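Local structure of putative oxidoreductase molybdopterin-binding subunit (Sulfolobus tokodaii, 4ZOH) at residues F33-R38 and A81-K86; R193-F198 and E224-A229; M304-Y309 and T373-V378; K364-T369 and N384-L389; I156-I161 and K696-F701. The protein binds a molybdenum cofactor, pterin cytosine dinucleotide, and is probably the catalytic subunit of an oxidoreductase of the xanthine dehydrogenase and aldehyde oxidase family. All blocks are in the same frame, centred on the assembly; numbering follows the deposited sequence.

Interaction 1 of 5, residues F33-R38 and A81-K86; sequences FVAFVR and AIVIAK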
# COMPACT_ATOMS: atom_id res chain seq x y z
N PHE A 33 3.45 -12.40 -8.66
CA PHE A 33 3.47 -13.50 -7.69
C PHE A 33 4.60 -14.45 -7.99
O PHE A 33 4.84 -14.79 -9.15
CB PHE A 33 2.13 -14.22 -7.62
CG PHE A 33 2.01 -15.07 -6.40
CD1 PHE A 33 2.42 -16.44 -6.43
CD2 PHE A 33 1.60 -14.49 -5.15
CE1 PHE A 33 2.36 -17.21 -5.27
CE2 PHE A 33 1.56 -15.26 -3.99
CZ PHE A 33 1.92 -16.63 -4.06
N VAL A 34 5.29 -14.87 -6.93
CA VAL A 34 6.51 -15.71 -6.98
C VAL A 34 6.24 -17.05 -6.28
O VAL A 34 5.77 -17.07 -5.14
CB VAL A 34 7.70 -14.94 -6.33
CG1 VAL A 34 9.01 -15.72 -6.28
CG2 VAL A 34 7.94 -13.60 -7.07
N ALA A 35 6.55 -18.16 -6.94
CA ALA A 35 6.51 -19.46 -6.28
C ALA A 35 7.84 -20.16 -6.51
O ALA A 35 8.51 -19.90 -7.53
CB ALA A 35 5.32 -20.28 -6.81
N PHE A 36 8.23 -21.04 -5.58
CA PHE A 36 9.43 -21.82 -5.71
C PHE A 36 9.16 -23.27 -6.11
O PHE A 36 8.25 -23.89 -5.57
CB PHE A 36 10.29 -21.73 -4.45
CG PHE A 36 10.77 -20.36 -4.16
CD1 PHE A 36 12.13 -20.00 -4.38
CD2 PHE A 36 9.86 -19.37 -3.68
CE1 PHE A 36 12.60 -18.72 -4.13
CE2 PHE A 36 10.35 -18.07 -3.43
CZ PHE A 36 11.70 -17.74 -3.66
N VAL A 37 9.94 -23.77 -7.08
CA VAL A 37 10.02 -25.21 -7.40
C VAL A 37 10.94 -25.79 -6.34
O VAL A 37 11.98 -25.18 -6.01
CB VAL A 37 10.61 -25.49 -8.83
CG1 VAL A 37 10.61 -27.00 -9.17
CG2 VAL A 37 9.82 -24.71 -9.90
N ARG A 38 10.54 -26.92 -5.77
CA ARG A 38 11.33 -27.56 -4.65
C ARG A 38 11.80 -28.99 -4.99
O ARG A 38 11.15 -29.67 -5.83
CB ARG A 38 10.47 -27.61 -3.38
CG ARG A 38 10.27 -26.21 -2.80
CD ARG A 38 9.13 -26.22 -1.76
NE ARG A 38 8.74 -24.86 -1.41
CZ ARG A 38 9.40 -24.03 -0.65
NH1 ARG A 38 10.52 -24.36 -0.05
NH2 ARG A 38 8.87 -22.81 -0.43
N ALA A 81 14.31 -23.77 -8.06
CA ALA A 81 13.93 -22.87 -9.15
C ALA A 81 12.88 -21.88 -8.63
O ALA A 81 12.19 -22.18 -7.62
CB ALA A 81 13.33 -23.68 -10.31
N ILE A 82 12.74 -20.74 -9.32
CA ILE A 82 11.77 -19.68 -8.93
C ILE A 82 10.94 -19.33 -10.16
O ILE A 82 11.53 -19.04 -11.21
CB ILE A 82 12.43 -18.39 -8.43
CG1 ILE A 82 13.56 -18.63 -7.44
CG2 ILE A 82 11.37 -17.47 -7.84
CD1 ILE A 82 14.94 -18.55 -8.01
N VAL A 83 9.60 -19.40 -10.06
CA VAL A 83 8.80 -18.97 -11.14
C VAL A 83 8.14 -17.64 -10.76
O VAL A 83 7.86 -17.39 -9.54
CB VAL A 83 7.78 -19.98 -11.60
CG1 VAL A 83 8.44 -21.37 -11.87
CG2 VAL A 83 6.57 -20.12 -10.68
N ILE A 84 7.88 -16.81 -11.80
CA ILE A 84 7.17 -15.51 -11.65
C ILE A 84 5.96 -15.42 -12.59
O ILE A 84 6.05 -15.77 -13.78
CB ILE A 84 8.12 -14.32 -11.83
CG1 ILE A 84 9.43 -14.62 -11.07
CG2 ILE A 84 7.42 -12.99 -11.42
CD1 ILE A 84 10.22 -13.47 -10.50
N ALA A 85 4.80 -15.05 -12.06
CA ALA A 85 3.64 -14.92 -12.93
C ALA A 85 2.73 -13.76 -12.46
O ALA A 85 2.98 -13.11 -11.43
CB ALA A 85 2.86 -16.24 -13.02
N LYS A 86 1.68 -13.53 -13.22
CA LYS A 86 0.75 -12.44 -13.01
C LYS A 86 0.02 -12.58 -11.72
O LYS A 86 -0.32 -11.56 -11.15
CB LYS A 86 -0.24 -12.43 -14.17
CG LYS A 86 -1.53 -11.63 -14.04
CD LYS A 86 -2.67 -12.23 -14.87
CE LYS A 86 -3.56 -11.15 -15.47
NZ LYS A 86 -4.04 -11.46 -16.86
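F33-R38 and A81-K86 pair as antiparallel beta strands. Their axes come within 4.6 Å and run at 150° to each other. F33 and A85, A35 and V83, and V37 and A81 are hydrogen-bonded pairs. V34-I84 and F36-I82 are non-hydrogen-bonded pairs. The V83 N to A35 O bond is short at 2.8 Å. At the V37 end the pairing is looser: V37 N meets A81 O from above the carbonyl plane, and the return bond from A81 N to V37 O is weak, at 3.4 Å. One face of the sheet carries V34, F36, I82 and I84. There I82 sends CG2 and CG1 to different neighbours. CG2 lies over a face of the F36 ring, 4.2 Å from its centroid, as a CH-pi contact, and also meets V34 CG1 at a tight 3.3 Å. I82 CG1 reaches F36 CE1 at 3.4 Å. With its CG beside the backbone N (chi1 -63°), F36 sets its ring alongside I82. On the other face V37 CB packs on A81 CB at 3.6 Å, and the V37 and V83 side chains cross at about a right angle, with V37 CG2 nearest V83 CG1. Both strands belong to the a/b hammerhead family region. Helix 88-95 covers the face of F33, A35 and V37, and helix 223-235 covers the face of V34, F36 and I82. Strand 239-241 flanks 32-38 and strand 54-56 flanks 79-85 in the same mixed sheet.

Interaction 2 of 5, residues R193-F198 and E224-A229; sequences RNLVDF and EEYALA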
# COMPACT_ATOMS: atom_id res chain seq x y z
N ARG A 193 19.54 -6.50 8.38
CA ARG A 193 20.94 -6.84 8.45
C ARG A 193 21.25 -8.06 7.58
O ARG A 193 22.25 -8.07 6.90
CB ARG A 193 21.39 -7.04 9.85
CG ARG A 193 21.64 -5.76 10.58
CD ARG A 193 22.24 -6.02 11.97
NE ARG A 193 21.29 -6.72 12.89
CZ ARG A 193 20.33 -6.11 13.61
NH1 ARG A 193 20.08 -4.81 13.49
NH2 ARG A 193 19.58 -6.82 14.44
N ASN A 194 20.38 -9.07 7.59
CA ASN A 194 20.59 -10.24 6.77
C ASN A 194 20.55 -9.87 5.28
O ASN A 194 21.36 -10.34 4.49
CB ASN A 194 19.61 -11.34 7.09
CG ASN A 194 19.86 -11.97 8.46
OD1 ASN A 194 20.99 -11.92 8.94
ND2 ASN A 194 18.80 -12.56 9.11
N LEU A 195 19.60 -9.04 4.89
CA LEU A 195 19.54 -8.67 3.49
C LEU A 195 20.71 -7.73 3.07
O LEU A 195 21.27 -7.91 2.02
CB LEU A 195 18.18 -8.09 3.12
CG LEU A 195 16.97 -8.97 3.32
CD1 LEU A 195 15.69 -8.11 3.09
CD2 LEU A 195 17.04 -10.23 2.41
N VAL A 196 21.09 -6.79 3.91
CA VAL A 196 22.25 -5.91 3.65
C VAL A 196 23.50 -6.80 3.38
O VAL A 196 24.16 -6.58 2.35
CB VAL A 196 22.53 -4.91 4.81
CG1 VAL A 196 23.91 -4.17 4.64
CG2 VAL A 196 21.36 -3.91 4.94
N ASP A 197 23.73 -7.81 4.25
CA ASP A 197 24.86 -8.73 4.17
C ASP A 197 24.74 -9.53 2.87
O ASP A 197 25.74 -9.70 2.17
CB ASP A 197 24.99 -9.74 5.32
CG ASP A 197 25.32 -9.13 6.64
OD1 ASP A 197 25.74 -7.94 6.75
OD2 ASP A 197 25.16 -9.87 7.63
N PHE A 198 23.56 -10.00 2.51
CA PHE A 198 23.50 -10.86 1.33
C PHE A 198 23.59 -10.09 0.01
O PHE A 198 24.16 -10.59 -0.96
CB PHE A 198 22.26 -11.71 1.38
CG PHE A 198 22.03 -12.56 0.16
CD1 PHE A 198 22.80 -13.72 -0.06
CD2 PHE A 198 21.06 -12.25 -0.73
CE1 PHE A 198 22.58 -14.52 -1.17
CE2 PHE A 198 20.79 -13.08 -1.85
CZ PHE A 198 21.59 -14.19 -2.08
N GLU A 224 13.91 -18.43 0.52
CA GLU A 224 12.94 -17.69 -0.29
C GLU A 224 13.02 -16.17 -0.07
O GLU A 224 12.82 -15.37 -1.01
CB GLU A 224 11.51 -18.17 0.01
CG GLU A 224 11.23 -19.61 -0.32
CD GLU A 224 11.48 -20.51 0.87
OE1 GLU A 224 12.44 -20.31 1.56
OE2 GLU A 224 10.72 -21.44 1.10
N GLU A 225 13.33 -15.75 1.14
CA GLU A 225 13.42 -14.33 1.37
C GLU A 225 14.64 -13.70 0.68
O GLU A 225 14.55 -12.65 0.06
CB GLU A 225 13.43 -14.01 2.89
CG GLU A 225 12.05 -14.13 3.60
CD GLU A 225 12.24 -14.13 5.12
OE1 GLU A 225 12.67 -15.14 5.65
OE2 GLU A 225 11.98 -13.16 5.82
N TYR A 226 15.81 -14.30 0.89
CA TYR A 226 17.04 -13.88 0.09
C TYR A 226 16.79 -13.85 -1.41
O TYR A 226 17.12 -12.87 -2.08
CB TYR A 226 18.21 -14.81 0.40
CG TYR A 226 18.78 -14.67 1.80
CD1 TYR A 226 19.23 -13.44 2.26
CD2 TYR A 226 18.87 -15.78 2.64
CE1 TYR A 226 19.82 -13.29 3.48
CE2 TYR A 226 19.47 -15.66 3.87
CZ TYR A 226 19.96 -14.41 4.26
OH TYR A 226 20.52 -14.28 5.49
N ALA A 227 16.17 -14.89 -1.93
CA ALA A 227 15.90 -14.97 -3.36
C ALA A 227 14.92 -13.91 -3.83
O ALA A 227 15.13 -13.26 -4.88
CB ALA A 227 15.43 -16.36 -3.76
N LEU A 228 13.86 -13.68 -3.05
CA LEU A 228 12.84 -12.71 -3.46
C LEU A 228 13.48 -11.33 -3.53
O LEU A 228 13.24 -10.54 -4.44
CB LEU A 228 11.67 -12.69 -2.42
CG LEU A 228 10.48 -11.89 -2.92
CD1 LEU A 228 9.79 -12.63 -4.08
CD2 LEU A 228 9.50 -11.66 -1.74
N ALA A 229 14.33 -11.07 -2.55
CA ALA A 229 14.94 -9.80 -2.44
C ALA A 229 15.91 -9.52 -3.64
O ALA A 229 15.92 -8.42 -4.22
CB ALA A 229 15.64 -9.73 -1.16
O HOH W 1 22.93 -12.55 5.32
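Y226 on helix 223-235 packs against N194, L195 and F198 of helix 188-199, a helix-helix contact in the molybdopterin-binding family region. The short helical segments cross at -58°, with axes 10.5 Å apart at closest. E225 is marginal here: its backbone O lies near L195 CD2, while its carboxylate turns to S183 and the backbone of H222. Y226 buries more surface than any other residue of the pair. Its CG stands anti to the carbonyl carbon (chi1 -70°), and the ring reaches across to the other helix. Y226 CB sits over one face of the F198 ring, 4.1 Å from the centroid, as a CH-pi contact. The two rings meet obliquely, with planes at 47°. Y226 CE1 touches F198 CB at 3.6 Å, and N194 O lies in the plane of the tyrosine ring, at its edge. The hydroxyl rests near N194 CB and is also hydrogen-bonded to D289. With an alanine here the space beside L195 and F198 would probably be left unfilled, and D289 would lose its hydroxyl partner. One turn on, A229 CB meets L195 CD2 at 3.9 Å, and that leucine methyl also touches Y226 CD1. A water bridges the two helices, donating to N194 O at 2.8 Å and to Y226 OH at 3.0 Å.

Interaction 3 of 5, residues M304-Y309 and T373-V378; sequences MLPGIY and TNIFGV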
# COMPACT_ATOMS: atom_id res chain seq x y z
N MET A 304 21.61 -27.26 30.02
CA MET A 304 20.47 -27.21 30.95
C MET A 304 20.15 -28.57 31.54
O MET A 304 19.31 -28.64 32.44
CB MET A 304 19.17 -26.62 30.31
CG MET A 304 19.36 -25.21 29.78
SD MET A 304 19.80 -23.97 30.99
CE MET A 304 18.30 -24.08 31.94
N LEU A 305 20.76 -29.63 31.00
CA LEU A 305 20.76 -30.99 31.60
C LEU A 305 20.93 -31.10 33.14
O LEU A 305 20.37 -31.98 33.71
CB LEU A 305 21.85 -31.86 30.97
CG LEU A 305 21.53 -32.44 29.60
CD1 LEU A 305 22.72 -33.20 29.02
CD2 LEU A 305 20.33 -33.35 29.66
N PRO A 306 21.71 -30.23 33.79
CA PRO A 306 21.68 -30.44 35.25
C PRO A 306 20.37 -29.98 35.94
O PRO A 306 20.14 -30.28 37.13
CB PRO A 306 22.87 -29.59 35.76
CG PRO A 306 23.73 -29.29 34.55
CD PRO A 306 22.69 -29.18 33.44
N GLY A 307 19.54 -29.20 35.22
CA GLY A 307 18.27 -28.77 35.74
C GLY A 307 18.41 -28.01 37.06
O GLY A 307 19.34 -27.22 37.25
N ILE A 308 17.49 -28.28 37.98
CA ILE A 308 17.44 -27.58 39.28
C ILE A 308 18.16 -28.39 40.37
O ILE A 308 18.02 -28.05 41.54
CB ILE A 308 15.95 -27.33 39.72
CG1 ILE A 308 15.16 -28.66 39.78
CG2 ILE A 308 15.28 -26.32 38.80
CD1 ILE A 308 14.25 -28.77 41.00
N TYR A 309 18.90 -29.44 39.98
CA TYR A 309 19.51 -30.42 40.89
C TYR A 309 20.97 -30.17 41.37
O TYR A 309 21.80 -29.52 40.70
CB TYR A 309 19.33 -31.80 40.32
CG TYR A 309 17.90 -32.01 39.97
CD1 TYR A 309 16.90 -31.96 40.95
CD2 TYR A 309 17.49 -32.17 38.65
CE1 TYR A 309 15.58 -32.14 40.64
CE2 TYR A 309 16.17 -32.34 38.32
CZ TYR A 309 15.21 -32.29 39.32
OH TYR A 309 13.87 -32.49 39.02
N THR A 373 25.63 -21.61 40.51
CA THR A 373 26.14 -21.98 39.19
C THR A 373 26.08 -23.48 38.95
O THR A 373 26.71 -24.25 39.67
CB THR A 373 27.55 -21.48 38.97
OG1 THR A 373 27.56 -20.08 39.20
CG2 THR A 373 28.03 -21.73 37.55
N ASN A 374 25.33 -23.90 37.94
CA ASN A 374 25.26 -25.33 37.61
C ASN A 374 26.63 -25.86 37.11
O ASN A 374 27.58 -25.09 36.87
CB ASN A 374 24.04 -25.68 36.69
CG ASN A 374 24.31 -25.60 35.14
OD1 ASN A 374 25.42 -25.36 34.67
ND2 ASN A 374 23.24 -25.79 34.35
N ILE A 375 26.66 -27.16 36.90
CA ILE A 375 27.82 -27.93 36.60
C ILE A 375 28.44 -27.55 35.26
O ILE A 375 29.68 -27.68 35.07
CB ILE A 375 27.43 -29.43 36.76
CG1 ILE A 375 28.44 -30.19 37.59
CG2 ILE A 375 27.20 -30.16 35.44
CD1 ILE A 375 28.72 -29.59 38.94
N PHE A 376 27.60 -27.05 34.33
CA PHE A 376 28.06 -26.68 33.01
C PHE A 376 28.20 -25.19 32.88
O PHE A 376 28.19 -24.65 31.77
CB PHE A 376 27.15 -27.26 31.92
CG PHE A 376 27.32 -28.73 31.69
CD1 PHE A 376 28.57 -29.35 31.82
CD2 PHE A 376 26.22 -29.53 31.29
CE1 PHE A 376 28.70 -30.73 31.59
CE2 PHE A 376 26.34 -30.90 31.07
CZ PHE A 376 27.60 -31.50 31.20
N GLY A 377 28.25 -24.51 34.03
CA GLY A 377 28.53 -23.08 34.09
C GLY A 377 27.35 -22.12 33.97
O GLY A 377 27.57 -20.90 33.92
N VAL A 378 26.10 -22.61 33.95
CA VAL A 378 24.95 -21.65 33.88
C VAL A 378 24.68 -21.08 35.29
O VAL A 378 24.42 -21.83 36.23
CB VAL A 378 23.67 -22.35 33.41
CG1 VAL A 378 22.60 -21.30 33.10
CG2 VAL A 378 23.95 -23.26 32.24
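P306 meets the side-chain amide of N374 at about a right angle, and no hydrogen bond joins the two segments. P306 CG lies 3.5 Å from N374 ND2. That nitrogen finds its hydrogen bonds just beside the contact, at R303 O and the hydroxyl of Y380. The amide oxygen works within its own loop. N374 OD1 accepts from F376 N at 2.8 Å and from V378 N at 2.9 Å. These donors approach from opposite faces of the amide plane, each well out of it. The F376 bond makes an Asx turn, set on a type I beta turn from N374 to G377. N374 holds its CG between the backbone N and the carbonyl carbon (chi1 90°), which turns the amide oxygen back over the turn. A leucine in its place would probably leave F376 N and V378 N without their shared acceptor and free the turn to shift. The partner loop follows helix 288-304 and has a type I turn from M304 to G307. P306 is its main contact residue. P306 CG also touches I375 CG2 at 3.7 Å and, obliquely, F376 CD2 at 4.1 Å. The same I375 methyl lies over the centre of the F376 ring, so P306, I375 and F376 form one apolar cluster. At the other end M304 curls its thioether round to V378, with M304 SD 4.4 Å from V378 CG2.

Interaction 4 of 5, residues K364-T369 and N384-L389; sequences KNAIDT and NVKKLL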
# COMPACT_ATOMS: atom_id res chain seq x y z
N LYS A 364 14.35 -33.67 47.41
CA LYS A 364 15.63 -34.23 47.88
C LYS A 364 16.84 -33.56 47.16
O LYS A 364 17.80 -33.07 47.83
CB LYS A 364 15.65 -35.76 47.79
CG LYS A 364 16.99 -36.34 48.30
CD LYS A 364 16.98 -37.81 48.64
CE LYS A 364 16.55 -37.99 50.10
NZ LYS A 364 16.18 -39.39 50.47
N ASN A 365 16.75 -33.47 45.81
CA ASN A 365 17.86 -33.04 44.95
C ASN A 365 17.96 -31.60 44.61
O ASN A 365 18.97 -31.16 44.10
CB ASN A 365 17.87 -33.88 43.71
CG ASN A 365 18.20 -35.33 44.01
OD1 ASN A 365 19.35 -35.65 44.29
ND2 ASN A 365 17.23 -36.21 43.91
N ALA A 366 16.91 -30.84 44.90
CA ALA A 366 16.80 -29.43 44.58
C ALA A 366 17.90 -28.56 45.19
O ALA A 366 18.17 -28.63 46.40
CB ALA A 366 15.43 -28.92 45.08
N ILE A 367 18.52 -27.72 44.35
CA ILE A 367 19.28 -26.57 44.83
C ILE A 367 18.53 -25.87 46.01
O ILE A 367 17.29 -25.77 46.01
CB ILE A 367 19.52 -25.59 43.66
CG1 ILE A 367 20.54 -26.20 42.71
CG2 ILE A 367 20.08 -24.24 44.11
CD1 ILE A 367 20.31 -25.75 41.28
N ASP A 368 19.29 -25.37 46.98
CA ASP A 368 18.70 -24.69 48.15
C ASP A 368 18.46 -23.23 47.80
O ASP A 368 17.32 -22.85 47.45
CB ASP A 368 19.57 -24.88 49.39
CG ASP A 368 20.10 -26.32 49.49
OD1 ASP A 368 21.33 -26.52 49.50
OD2 ASP A 368 19.29 -27.28 49.50
N THR A 369 19.52 -22.42 47.82
CA THR A 369 19.37 -21.01 47.44
C THR A 369 20.09 -20.58 46.15
O THR A 369 21.05 -21.22 45.65
CB THR A 369 19.75 -20.05 48.60
OG1 THR A 369 21.13 -20.23 48.95
CG2 THR A 369 18.81 -20.26 49.83
N ASN A 384 14.26 -19.03 44.60
CA ASN A 384 14.38 -20.02 45.62
C ASN A 384 13.61 -21.20 45.20
O ASN A 384 12.39 -21.23 45.40
CB ASN A 384 13.77 -19.51 46.96
CG ASN A 384 13.98 -20.48 48.14
OD1 ASN A 384 13.90 -21.74 48.02
ND2 ASN A 384 14.19 -19.90 49.29
N VAL A 385 14.34 -22.18 44.66
CA VAL A 385 13.73 -23.33 44.03
C VAL A 385 12.95 -24.17 45.04
O VAL A 385 11.79 -24.50 44.80
CB VAL A 385 14.78 -24.18 43.27
CG1 VAL A 385 14.12 -25.36 42.54
CG2 VAL A 385 15.54 -23.33 42.26
N LYS A 386 13.61 -24.52 46.17
CA LYS A 386 13.04 -25.40 47.20
C LYS A 386 11.71 -24.88 47.66
O LYS A 386 10.73 -25.61 47.70
CB LYS A 386 13.98 -25.47 48.42
CG LYS A 386 15.01 -26.55 48.33
CD LYS A 386 14.57 -27.79 49.05
CE LYS A 386 15.79 -28.39 49.70
NZ LYS A 386 15.30 -29.47 50.59
N LYS A 387 11.70 -23.59 47.96
CA LYS A 387 10.53 -22.89 48.48
C LYS A 387 9.38 -22.88 47.51
O LYS A 387 8.22 -23.03 47.91
CB LYS A 387 10.94 -21.47 48.82
CG LYS A 387 9.86 -20.52 49.30
CD LYS A 387 10.58 -19.36 49.99
CE LYS A 387 9.63 -18.57 50.86
NZ LYS A 387 9.29 -17.25 50.26
N LEU A 388 9.70 -22.70 46.22
CA LEU A 388 8.69 -22.80 45.17
C LEU A 388 8.17 -24.21 45.09
O LEU A 388 6.99 -24.39 44.91
CB LEU A 388 9.22 -22.32 43.80
CG LEU A 388 8.08 -22.04 42.84
CD1 LEU A 388 8.28 -20.77 42.06
CD2 LEU A 388 7.99 -23.21 41.90
N LEU A 389 9.05 -25.21 45.20
CA LEU A 389 8.59 -26.59 45.24
C LEU A 389 7.69 -26.90 46.48
O LEU A 389 6.73 -27.70 46.35
CB LEU A 389 9.78 -27.54 45.23
CG LEU A 389 10.55 -27.78 43.95
CD1 LEU A 389 11.86 -28.51 44.29
CD2 LEU A 389 9.73 -28.65 43.02
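A366 and I367, just after helix 358-365, pack on the first turn of helix 385-401, whose N-cap is N384. The contact links the two molybdopterin-binding family regions. Its tight part is mostly apolar and centres on the buried A366, V385 and L389. A366 CB meets L389 CD1 at 3.7 Å and lies 4.0 Å from K386 CG. V385 turns its CB toward I367 O. I367 O also lies 3.3 Å from K386 CG, a contact and not a hydrogen bond. The solvent side is looser. D368 is exposed and runs alongside K386, yet the charged atoms D368 OD2 and K386 NZ stay 4.7 Å apart. The bends at chi2 (-96°) and chi3 in K386 carry the chain back past A366. Its ammonium is hydrogen-bonded to L363 O, and D368 has a long, weak ion pair with K310. N384 OD1 lies near D368 O, but both are acceptors. N384 OD1 caps the helix, accepting from K387 N at 2.9 Å, with the donor above the amide plane.

Interaction 5 of 5, residues I156-I161 and K696-F701; sequences INQRVI and KMPVKF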
# COMPACT_ATOMS: atom_id res chain seq x y z
N ILE A 156 14.38 -40.05 23.34
CA ILE A 156 14.19 -39.29 22.18
C ILE A 156 13.25 -38.08 22.42
O ILE A 156 12.17 -38.20 23.06
CB ILE A 156 13.60 -40.17 21.10
CG1 ILE A 156 14.55 -41.36 20.85
CG2 ILE A 156 13.26 -39.31 19.86
CD1 ILE A 156 14.26 -42.15 19.59
N ASN A 157 13.66 -36.94 21.87
CA ASN A 157 12.86 -35.75 21.78
C ASN A 157 12.69 -35.52 20.31
O ASN A 157 13.64 -35.10 19.62
CB ASN A 157 13.58 -34.64 22.56
CG ASN A 157 12.70 -33.39 22.78
OD1 ASN A 157 12.38 -32.67 21.81
ND2 ASN A 157 12.39 -33.07 24.08
N GLN A 158 11.53 -35.88 19.80
CA GLN A 158 11.37 -36.05 18.36
C GLN A 158 11.31 -34.72 17.62
O GLN A 158 11.10 -33.65 18.23
CB GLN A 158 10.11 -36.88 18.04
CG GLN A 158 8.74 -36.14 18.03
CD GLN A 158 8.19 -35.64 19.39
OE1 GLN A 158 8.91 -35.36 20.35
NE2 GLN A 158 6.86 -35.47 19.44
N ARG A 159 11.47 -34.76 16.30
CA ARG A 159 11.30 -33.55 15.47
C ARG A 159 9.82 -33.03 15.51
O ARG A 159 8.92 -33.80 15.35
CB ARG A 159 11.61 -33.92 14.06
CG ARG A 159 11.95 -32.74 13.19
CD ARG A 159 12.56 -33.29 11.87
NE ARG A 159 13.21 -32.25 11.08
CZ ARG A 159 14.39 -31.73 11.36
NH1 ARG A 159 14.87 -30.73 10.60
NH2 ARG A 159 15.09 -32.14 12.41
N VAL A 160 9.62 -31.74 15.63
CA VAL A 160 8.25 -31.19 15.47
C VAL A 160 8.31 -30.01 14.48
O VAL A 160 9.40 -29.61 14.08
CB VAL A 160 7.69 -30.68 16.84
CG1 VAL A 160 7.48 -31.86 17.83
CG2 VAL A 160 8.63 -29.64 17.41
N ILE A 161 7.14 -29.45 14.12
CA ILE A 161 7.08 -28.35 13.20
C ILE A 161 6.26 -27.19 13.80
O ILE A 161 5.10 -27.40 14.18
CB ILE A 161 6.45 -28.83 11.89
CG1 ILE A 161 7.31 -29.98 11.30
CG2 ILE A 161 6.36 -27.67 10.87
CD1 ILE A 161 6.57 -30.76 10.20
N LYS A 696 10.15 -42.40 23.93
CA LYS A 696 9.97 -41.56 22.74
C LYS A 696 8.60 -40.86 22.69
O LYS A 696 7.67 -41.32 23.34
CB LYS A 696 10.21 -42.40 21.49
CG LYS A 696 9.32 -43.61 21.38
CD LYS A 696 9.03 -43.96 19.91
CE LYS A 696 9.67 -45.26 19.45
NZ LYS A 696 9.06 -46.47 20.08
N MET A 697 8.48 -39.80 21.89
CA MET A 697 7.22 -39.08 21.71
C MET A 697 6.92 -38.89 20.20
O MET A 697 7.84 -38.96 19.41
CB MET A 697 7.35 -37.72 22.34
CG MET A 697 7.65 -37.71 23.79
SD MET A 697 7.88 -36.10 24.52
CE MET A 697 9.47 -35.46 23.83
N PRO A 698 5.69 -38.57 19.78
CA PRO A 698 4.50 -38.51 20.63
C PRO A 698 4.18 -39.95 21.22
O PRO A 698 4.55 -40.98 20.61
CB PRO A 698 3.39 -38.08 19.61
CG PRO A 698 3.79 -38.84 18.36
CD PRO A 698 5.31 -38.73 18.35
N VAL A 699 3.46 -40.02 22.33
CA VAL A 699 3.00 -41.32 22.80
C VAL A 699 1.92 -41.78 21.84
O VAL A 699 0.88 -41.15 21.70
CB VAL A 699 2.49 -41.23 24.26
CG1 VAL A 699 2.54 -42.58 24.92
CG2 VAL A 699 3.42 -40.39 25.09
N LYS A 700 2.13 -42.87 21.15
CA LYS A 700 1.06 -43.33 20.26
C LYS A 700 -0.06 -44.11 21.01
O LYS A 700 0.21 -44.81 21.99
CB LYS A 700 1.64 -44.25 19.18
CG LYS A 700 2.56 -43.57 18.13
CD LYS A 700 3.09 -44.69 17.20
CE LYS A 700 3.16 -44.32 15.73
NZ LYS A 700 4.59 -44.38 15.34
N PHE A 701 -1.30 -44.02 20.51
CA PHE A 701 -2.43 -44.83 21.02
C PHE A 701 -2.03 -46.32 21.22
O PHE A 701 -2.20 -46.86 22.33
CB PHE A 701 -3.66 -44.71 20.08
CG PHE A 701 -4.34 -43.36 20.10
CD1 PHE A 701 -3.81 -42.26 20.83
CD2 PHE A 701 -5.51 -43.15 19.36
CE1 PHE A 701 -4.43 -41.02 20.83
CE2 PHE A 701 -6.16 -41.90 19.37
CZ PHE A 701 -5.62 -40.84 20.11
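Strand 149-161, at one edge of a five-stranded mixed sheet, meets the C-terminal tail of the chain here. The main contact joins Q158 and M697. Their side chains cross at about a right angle. Q158 CG lies 3.3 Å from M697 O, and Q158 OE1 comes 3.5 Å from both M697 CB and M697 CE. The Q158 chain takes this path because CG sits between the backbone N and carbonyl carbon (chi1 82°), followed by a bend at chi2. Its NE2 passes P698 N at 3.3 Å, but that proline nitrogen has no hydrogen to share. Q158 NE2 instead gives hydrogen bonds to the backbone oxygens of Q617 and E621. P698 follows a cis peptide bond. M697 also brings its methyl to N157, with M697 CE 3.8 Å from N157 ND2. The amide oxygen of N157 is held by Q617. At the outer end I156 CB packs on K696 CB at 4.1 Å. Y341 of helix 336-353 and T679 and I683 of helix 673-688 complete the setting of M697. No hydrogen bond joins the two segments themselves, but the I156 backbone bonds to T695 next to them. The loop after helix 673-688 thus lies against an outer strand of the five-stranded sheet.

How the interactions relate
Interaction 1 closes first along the chain. Interaction 5 then opens at 156-161 and closes last, around interactions 2, 3 and 4. Interactions 1 and 2 lie on one side of the chain's centre, with centres about 17 Å apart. Helix 223-235 joins them: E224 forms a salt bridge with R38, and L228 packs on V34. Interactions 3 and 4 lie on the opposite side, with centres about 48 and 56 Å from that of interaction 1; their own centres are about 14 Å apart. Their segments alternate in sequence. I308 links them by packing on V385 and L389 and by a probable backbone hydrogen bond to I367. Interaction 5 ties the chain terminus back to the first molybdopterin-binding region.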